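Fatty acid-binding protein homolog 8 (Caenorhabditis elegans, PDB 6C1Z) binds unsaturated fatty acids such as oleic acid and carries them from the lysosome to the nucleus, where it activates transcription of longevity genes. Local coordinates at residues 9-23 with 124-138. Residues are numbered along the deposited sequence; the frame is centred on the assembly and turned at random.
Sequences IGRWKLVHSENFEEY and YQSGSVICRREFVKE. With SO4 (sulfate ion), chain C.
Arg133 reaches from strand 129-137 to Ser17, Phe20 and Leu14 of segment 9-23, where the first and last strands of the fatty acid-binding protein beta-barrel pair antiparallel. Its guanidinium lies flat on the Phe20 ring, CZ 3.9 Å from the ring centroid, a cation-pi stack with the planes 28° apart. Leu14 CD2 lies over the opposite face, toward its rim, and at the edge NH1 donates, in the guanidinium plane, to Ser17 OG at 2.8 Å. A long, flat, charged side chain suits this place, since greasy groups can sandwich it while its rim still makes a polar bond. Bends at chi2 and chi3 turn the group toward the neighbouring strand.

Leu14 also serves Phe135: with its CG anti to the backbone N (chi1 -174°), CD1 sits over that ring in a CH-pi contact. Between these pairs a classic beta bulge shifts the register by one residue: Val15 and His16 both face Glu134, whose O accepts from both Val15 N (2.8 Å) and His16 N (3.2 Å). Near the chain terminus, Lys137 CD rests on the six-membered ring of Trp12, 3.4 Å from its centroid, while Arg11 grips the Glu138 carboxylate side-on through NE and NH2; Lys13 NZ adds a salt bridge to Glu138 OE2 and hydrogen-bonds to Thr43.

Beyond the strand, Phe20 and Tyr23 of helix 20-27 form an aromatic cluster with Tyr124, whose CB lies over the centre of the Tyr23 ring; Ser109 holds the Tyr23 hydroxyl. The helix packs close against the small side chain of Cys131, its CB 3.8 Å from Tyr23 CB. At the helix start a sulfate, probably from the crystallisation liquor, takes bonds from the Phe20 and Glu21 amides, and its O2 also receives one from Ser17 OG at 2.7 Å.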
loop_
_atom_site.group_PDB
_atom_site.type_symbol
_atom_site.label_atom_id
_atom_site.label_comp_id
_atom_site.label_asym_id
_atom_site.label_seq_id
_atom_site.Cartn_x
_atom_site.Cartn_y
_atom_site.Cartn_z
ATOM N N ILE A 9 8.478 -5.568 -10.182
ATOM C CA ILE A 9 9.609 -5.885 -9.314
ATOM C C ILE A 9 10.679 -4.807 -9.440
ATOM O O ILE A 9 11.088 -4.428 -10.544
ATOM C CB ILE A 9 10.153 -7.276 -9.653
ATOM C CG1 ILE A 9 9.143 -8.325 -9.208
ATOM C CG2 ILE A 9 11.524 -7.501 -9.001
ATOM C CD1 ILE A 9 9.402 -9.692 -9.720
ATOM N N GLY A 10 11.117 -4.288 -8.301
ATOM C CA GLY A 10 12.194 -3.318 -8.259
ATOM C C GLY A 10 11.986 -2.363 -7.108
ATOM O O GLY A 10 11.210 -2.630 -6.204
ATOM N N ARG A 11 12.674 -1.231 -7.179
ATOM C CA ARG A 11 12.659 -0.215 -6.146
ATOM C C ARG A 11 12.113 1.074 -6.742
ATOM O O ARG A 11 12.497 1.463 -7.847
ATOM C CB ARG A 11 14.076 -0.019 -5.561
ATOM C CG ARG A 11 14.487 -1.135 -4.571
ATOM C CD ARG A 11 15.979 -1.186 -4.241
ATOM N NE ARG A 11 16.430 -0.001 -3.514
ATOM C CZ ARG A 11 16.358 0.155 -2.197
ATOM N NH1 ARG A 11 15.845 -0.795 -1.426
ATOM N NH2 ARG A 11 16.790 1.287 -1.653
ATOM N N TRP A 12 11.243 1.749 -5.994
ATOM C CA TRP A 12 10.420 2.844 -6.480
ATOM C C TRP A 12 10.455 3.975 -5.457
ATOM O O TRP A 12 10.378 3.725 -4.248
ATOM C CB TRP A 12 8.973 2.342 -6.649
ATOM C CG TRP A 12 8.782 1.192 -7.600
ATOM C CD1 TRP A 12 8.772 -0.145 -7.287
ATOM C CD2 TRP A 12 8.552 1.269 -9.019
ATOM N NE1 TRP A 12 8.560 -0.898 -8.420
ATOM C CE2 TRP A 12 8.425 -0.050 -9.491
ATOM C CE3 TRP A 12 8.454 2.333 -9.948
ATOM C CZ2 TRP A 12 8.164 -0.338 -10.824
ATOM C CZ3 TRP A 12 8.205 2.035 -11.254
ATOM C CH2 TRP A 12 8.075 0.718 -11.684
ATOM N N LYS A 13 10.584 5.217 -5.934
ATOM C CA LYS A 13 10.745 6.397 -5.084
ATOM C C LYS A 13 9.513 7.287 -5.230
ATOM O O LYS A 13 9.101 7.597 -6.353
ATOM C CB LYS A 13 12.000 7.181 -5.483
ATOM C CG LYS A 13 13.301 6.431 -5.267
ATOM C CD LYS A 13 13.678 6.357 -3.814
ATOM C CE LYS A 13 15.025 5.687 -3.655
ATOM N NZ LYS A 13 15.574 5.811 -2.275
ATOM N N LEU A 14 8.919 7.703 -4.102
ATOM C CA LEU A 14 7.727 8.548 -4.178
ATOM C C LEU A 14 8.069 9.906 -4.789
ATOM O O LEU A 14 8.995 10.576 -4.333
ATOM C CB LEU A 14 7.141 8.752 -2.780
ATOM C CG LEU A 14 5.811 9.508 -2.751
ATOM C CD1 LEU A 14 4.673 8.644 -3.224
ATOM C CD2 LEU A 14 5.510 10.067 -1.378
ATOM N N VAL A 15 7.311 10.315 -5.806
ATOM C CA VAL A 15 7.449 11.637 -6.405
ATOM C C VAL A 15 6.200 12.503 -6.282
ATOM O O VAL A 15 6.295 13.721 -6.476
ATOM C CB VAL A 15 7.910 11.556 -7.876
ATOM C CG1 VAL A 15 9.284 10.934 -7.948
ATOM C CG2 VAL A 15 6.924 10.768 -8.711
ATOM N N HIS A 16 5.024 11.953 -5.999
ATOM C CA HIS A 16 3.840 12.787 -5.827
ATOM C C HIS A 16 2.864 12.087 -4.895
ATOM O O HIS A 16 2.754 10.867 -4.910
ATOM C CB HIS A 16 3.132 13.071 -7.160
ATOM C CG HIS A 16 1.819 13.771 -7.000
ATOM N ND1 HIS A 16 1.721 15.130 -6.782
ATOM C CD2 HIS A 16 0.551 13.297 -7.001
ATOM C CE1 HIS A 16 0.447 15.463 -6.672
ATOM N NE2 HIS A 16 -0.283 14.370 -6.800
ATOM N N SER A 17 2.131 12.883 -4.116
ATOM C CA SER A 17 1.132 12.364 -3.197
ATOM C C SER A 17 -0.016 13.356 -3.084
ATOM O O SER A 17 0.190 14.571 -3.089
ATOM C CB SER A 17 1.733 12.095 -1.809
ATOM O OG SER A 17 0.775 11.523 -0.942
ATOM N N GLU A 18 -1.229 12.805 -2.960
ATOM C CA GLU A 18 -2.459 13.571 -2.832
ATOM C C GLU A 18 -3.323 12.874 -1.790
ATOM O O GLU A 18 -3.550 11.668 -1.890
ATOM C CB GLU A 18 -3.196 13.591 -4.187
ATOM C CG GLU A 18 -3.971 14.843 -4.509
ATOM C CD GLU A 18 -4.736 14.718 -5.824
ATOM O OE1 GLU A 18 -5.089 13.581 -6.203
ATOM O OE2 GLU A 18 -4.976 15.754 -6.476
ATOM N N ASN A 19 -3.789 13.623 -0.789
ATOM C CA ASN A 19 -4.754 13.132 0.196
ATOM C C ASN A 19 -4.206 12.026 1.100
ATOM O O ASN A 19 -4.986 11.294 1.733
ATOM C CB ASN A 19 -6.065 12.681 -0.467
ATOM C CG ASN A 19 -6.960 13.828 -0.821
ATOM O OD1 ASN A 19 -6.659 14.985 -0.537
ATOM N ND2 ASN A 19 -8.075 13.517 -1.459
ATOM N N PHE A 20 -2.889 11.862 1.229
ATOM C CA PHE A 20 -2.389 10.799 2.103
ATOM C C PHE A 20 -2.691 11.087 3.569
ATOM O O PHE A 20 -3.171 10.203 4.292
ATOM C CB PHE A 20 -0.893 10.555 1.880
ATOM C CG PHE A 20 -0.330 9.405 2.675
ATOM C CD1 PHE A 20 -0.961 8.168 2.709
ATOM C CD2 PHE A 20 0.844 9.551 3.372
ATOM C CE1 PHE A 20 -0.422 7.110 3.416
ATOM C CE2 PHE A 20 1.382 8.494 4.090
ATOM C CZ PHE A 20 0.744 7.278 4.111
ATOM N N GLU A 21 -2.393 12.303 4.042
ATOM C CA GLU A 21 -2.694 12.640 5.428
ATOM C C GLU A 21 -4.186 12.505 5.709
ATOM O O GLU A 21 -4.580 12.021 6.780
ATOM C CB GLU A 21 -2.189 14.052 5.741
ATOM C CG GLU A 21 -2.358 14.473 7.200
ATOM C CD GLU A 21 -1.770 15.845 7.517
ATOM O OE1 GLU A 21 -0.972 16.367 6.709
ATOM O OE2 GLU A 21 -2.109 16.398 8.582
ATOM N N GLU A 22 -5.033 12.922 4.750
ATOM C CA GLU A 22 -6.488 12.808 4.891
ATOM C C GLU A 22 -6.928 11.350 4.935
ATOM O O GLU A 22 -7.841 10.997 5.696
ATOM C CB GLU A 22 -7.174 13.544 3.745
ATOM C CG GLU A 22 -7.076 15.060 3.820
ATOM C CD GLU A 22 -7.809 15.646 5.019
ATOM O OE1 GLU A 22 -8.729 14.984 5.551
ATOM O OE2 GLU A 22 -7.458 16.774 5.430
ATOM N N TYR A 23 -6.297 10.495 4.134
ATOM C CA TYR A 23 -6.554 9.061 4.207
ATOM C C TYR A 23 -6.190 8.495 5.580
ATOM O O TYR A 23 -6.957 7.732 6.181
ATOM C CB TYR A 23 -5.810 8.321 3.073
ATOM C CG TYR A 23 -5.743 6.853 3.339
ATOM C CD1 TYR A 23 -6.815 6.023 3.066
ATOM C CD2 TYR A 23 -4.613 6.303 3.922
ATOM C CE1 TYR A 23 -6.759 4.676 3.361
ATOM C CE2 TYR A 23 -4.546 4.967 4.236
ATOM C CZ TYR A 23 -5.638 4.157 3.978
ATOM O OH TYR A 23 -5.555 2.828 4.308
ATOM N N TYR A 124 -4.996 4.531 -2.183
ATOM C CA TYR A 124 -5.458 4.003 -0.910
ATOM C C TYR A 124 -6.822 4.615 -0.657
ATOM O O TYR A 124 -6.961 5.840 -0.584
ATOM C CB TYR A 124 -4.522 4.359 0.253
ATOM C CG TYR A 124 -3.033 4.291 0.006
ATOM C CD1 TYR A 124 -2.487 3.337 -0.841
ATOM C CD2 TYR A 124 -2.177 5.175 0.642
ATOM C CE1 TYR A 124 -1.129 3.284 -1.059
ATOM C CE2 TYR A 124 -0.817 5.117 0.428
ATOM C CZ TYR A 124 -0.316 4.168 -0.426
ATOM O OH TYR A 124 1.051 4.135 -0.640
ATOM N N GLN A 125 -7.830 3.760 -0.547
ATOM C CA GLN A 125 -9.209 4.191 -0.400
ATOM C C GLN A 125 -9.784 3.678 0.906
ATOM O O GLN A 125 -9.642 2.491 1.218
ATOM C CB GLN A 125 -9.962 3.612 -1.587
ATOM C CG GLN A 125 -11.467 3.528 -1.474
ATOM C CD GLN A 125 -12.072 2.815 -2.673
ATOM O OE1 GLN A 125 -11.838 3.194 -3.819
ATOM N NE2 GLN A 125 -12.818 1.760 -2.412
ATOM N N SER A 126 -10.424 4.569 1.662
ATOM C CA SER A 126 -11.258 4.178 2.798
ATOM C C SER A 126 -12.348 5.218 2.976
ATOM O O SER A 126 -12.088 6.420 2.890
ATOM C CB SER A 126 -10.440 4.077 4.096
ATOM O OG SER A 126 -11.236 3.599 5.153
ATOM N N GLY A 127 -13.581 4.748 3.164
ATOM C CA GLY A 127 -14.704 5.658 3.353
ATOM C C GLY A 127 -14.816 6.618 2.189
ATOM O O GLY A 127 -14.759 6.220 1.024
ATOM N N SER A 128 -14.881 7.907 2.497
ATOM C CA SER A 128 -15.026 8.938 1.483
ATOM C C SER A 128 -13.697 9.409 0.907
ATOM O O SER A 128 -13.685 10.351 0.114
ATOM C CB SER A 128 -15.753 10.140 2.079
ATOM O OG SER A 128 -14.979 10.698 3.120
ATOM N N VAL A 129 -12.570 8.802 1.288
ATOM C CA VAL A 129 -11.264 9.335 0.924
ATOM C C VAL A 129 -10.520 8.384 -0.005
ATOM O O VAL A 129 -10.393 7.188 0.280
ATOM C CB VAL A 129 -10.401 9.655 2.156
ATOM C CG1 VAL A 129 -9.035 10.249 1.711
ATOM C CG2 VAL A 129 -11.142 10.600 3.076
ATOM N N ILE A 130 -10.001 8.930 -1.100
ATOM C CA ILE A 130 -9.008 8.257 -1.928
ATOM C C ILE A 130 -7.724 9.069 -1.920
ATOM O O ILE A 130 -7.731 10.263 -2.244
ATOM C CB ILE A 130 -9.503 8.055 -3.367
ATOM C CG1 ILE A 130 -10.664 7.073 -3.388
ATOM C CG2 ILE A 130 -8.371 7.517 -4.246
ATOM C CD1 ILE A 130 -11.325 6.966 -4.718
ATOM N N CYS A 131 -6.630 8.407 -1.576
ATOM C CA CYS A 131 -5.278 8.952 -1.656
ATOM C C CYS A 131 -4.643 8.434 -2.941
ATOM O O CYS A 131 -4.819 7.267 -3.286
ATOM C CB CYS A 131 -4.436 8.506 -0.436
ATOM S SG CYS A 131 -2.640 8.588 -0.659
ATOM N N ARG A 132 -3.886 9.287 -3.628
ATOM C CA ARG A 132 -3.188 8.913 -4.853
ATOM C C ARG A 132 -1.697 9.155 -4.662
ATOM O O ARG A 132 -1.299 10.208 -4.171
ATOM C CB ARG A 132 -3.695 9.727 -6.059
ATOM C CG ARG A 132 -5.186 9.650 -6.303
ATOM C CD ARG A 132 -5.654 10.582 -7.428
ATOM N NE ARG A 132 -7.064 10.341 -7.715
ATOM C CZ ARG A 132 -7.502 9.270 -8.358
ATOM N NH1 ARG A 132 -6.637 8.368 -8.801
ATOM N NH2 ARG A 132 -8.802 9.109 -8.569
ATOM N N ARG A 133 -0.893 8.174 -5.022
ATOM C CA ARG A 133 0.552 8.292 -4.934
ATOM C C ARG A 133 1.178 7.824 -6.228
ATOM O O ARG A 133 0.648 6.943 -6.907
ATOM C CB ARG A 133 1.113 7.537 -3.745
ATOM C CG ARG A 133 1.170 8.478 -2.545
ATOM C CD ARG A 133 0.800 7.840 -1.265
ATOM N NE ARG A 133 1.960 7.469 -0.472
ATOM C CZ ARG A 133 2.643 8.302 0.312
ATOM N NH1 ARG A 133 2.340 9.582 0.361
ATOM N NH2 ARG A 133 3.665 7.856 1.018
ATOM N N GLU A 134 2.289 8.456 -6.589
ATOM C CA GLU A 134 3.030 8.134 -7.794
ATOM C C GLU A 134 4.506 7.971 -7.438
ATOM O O GLU A 134 5.074 8.797 -6.707
ATOM C CB GLU A 134 2.836 9.251 -8.812
ATOM C CG GLU A 134 3.561 9.053 -10.108
ATOM C CD GLU A 134 3.364 10.236 -11.033
ATOM O OE1 GLU A 134 3.627 11.378 -10.601
ATOM O OE2 GLU A 134 2.923 10.025 -12.179
ATOM N N PHE A 135 5.128 6.931 -7.998
ATOM C CA PHE A 135 6.523 6.576 -7.766
ATOM C C PHE A 135 7.252 6.426 -9.091
ATOM O O PHE A 135 6.659 6.076 -10.121
ATOM C CB PHE A 135 6.645 5.195 -7.092
ATOM C CG PHE A 135 6.006 5.088 -5.718
ATOM C CD1 PHE A 135 4.632 5.003 -5.559
ATOM C CD2 PHE A 135 6.803 5.030 -4.574
ATOM C CE1 PHE A 135 4.083 4.884 -4.324
ATOM C CE2 PHE A 135 6.255 4.927 -3.322
ATOM C CZ PHE A 135 4.897 4.849 -3.190
ATOM N N VAL A 136 8.561 6.696 -9.065
ATOM C CA VAL A 136 9.441 6.467 -10.208
ATOM C C VAL A 136 10.456 5.386 -9.852
ATOM O O VAL A 136 10.814 5.191 -8.681
ATOM C CB VAL A 136 10.171 7.741 -10.672
ATOM C CG1 VAL A 136 9.178 8.813 -11.011
ATOM C CG2 VAL A 136 11.175 8.212 -9.616
ATOM N N LYS A 137 10.920 4.677 -10.868
ATOM C CA LYS A 137 11.912 3.636 -10.649
ATOM C C LYS A 137 13.195 4.225 -10.072
ATOM O O LYS A 137 13.710 5.231 -10.576
ATOM C CB LYS A 137 12.201 2.926 -11.969
ATOM C CG LYS A 137 12.667 1.487 -11.824
ATOM C CD LYS A 137 11.571 0.610 -11.233
ATOM C CE LYS A 137 11.976 -0.848 -11.176
ATOM N NZ LYS A 137 12.085 -1.440 -12.531
ATOM N N GLU A 138 13.704 3.621 -8.999
ATOM C CA GLU A 138 14.952 4.081 -8.381
ATOM C C GLU A 138 16.074 4.068 -9.401
ATOM O O GLU A 138 16.649 3.019 -9.688
ATOM C CB GLU A 138 15.328 3.192 -7.193
ATOM C CG GLU A 138 16.372 3.792 -6.255
ATOM C CD GLU A 138 16.726 2.853 -5.114
ATOM O OE1 GLU A 138 16.896 1.648 -5.389
ATOM O OE2 GLU A 138 16.828 3.305 -3.949
HETATM S S SO4 C . -0.337 14.467 1.161
HETATM O O1 SO4 C . 1.097 14.326 1.390
HETATM O O2 SO4 C . -0.720 13.449 0.178
HETATM O O3 SO4 C . -1.067 14.329 2.407
HETATM O O4 SO4 C . -0.545 15.800 0.588
#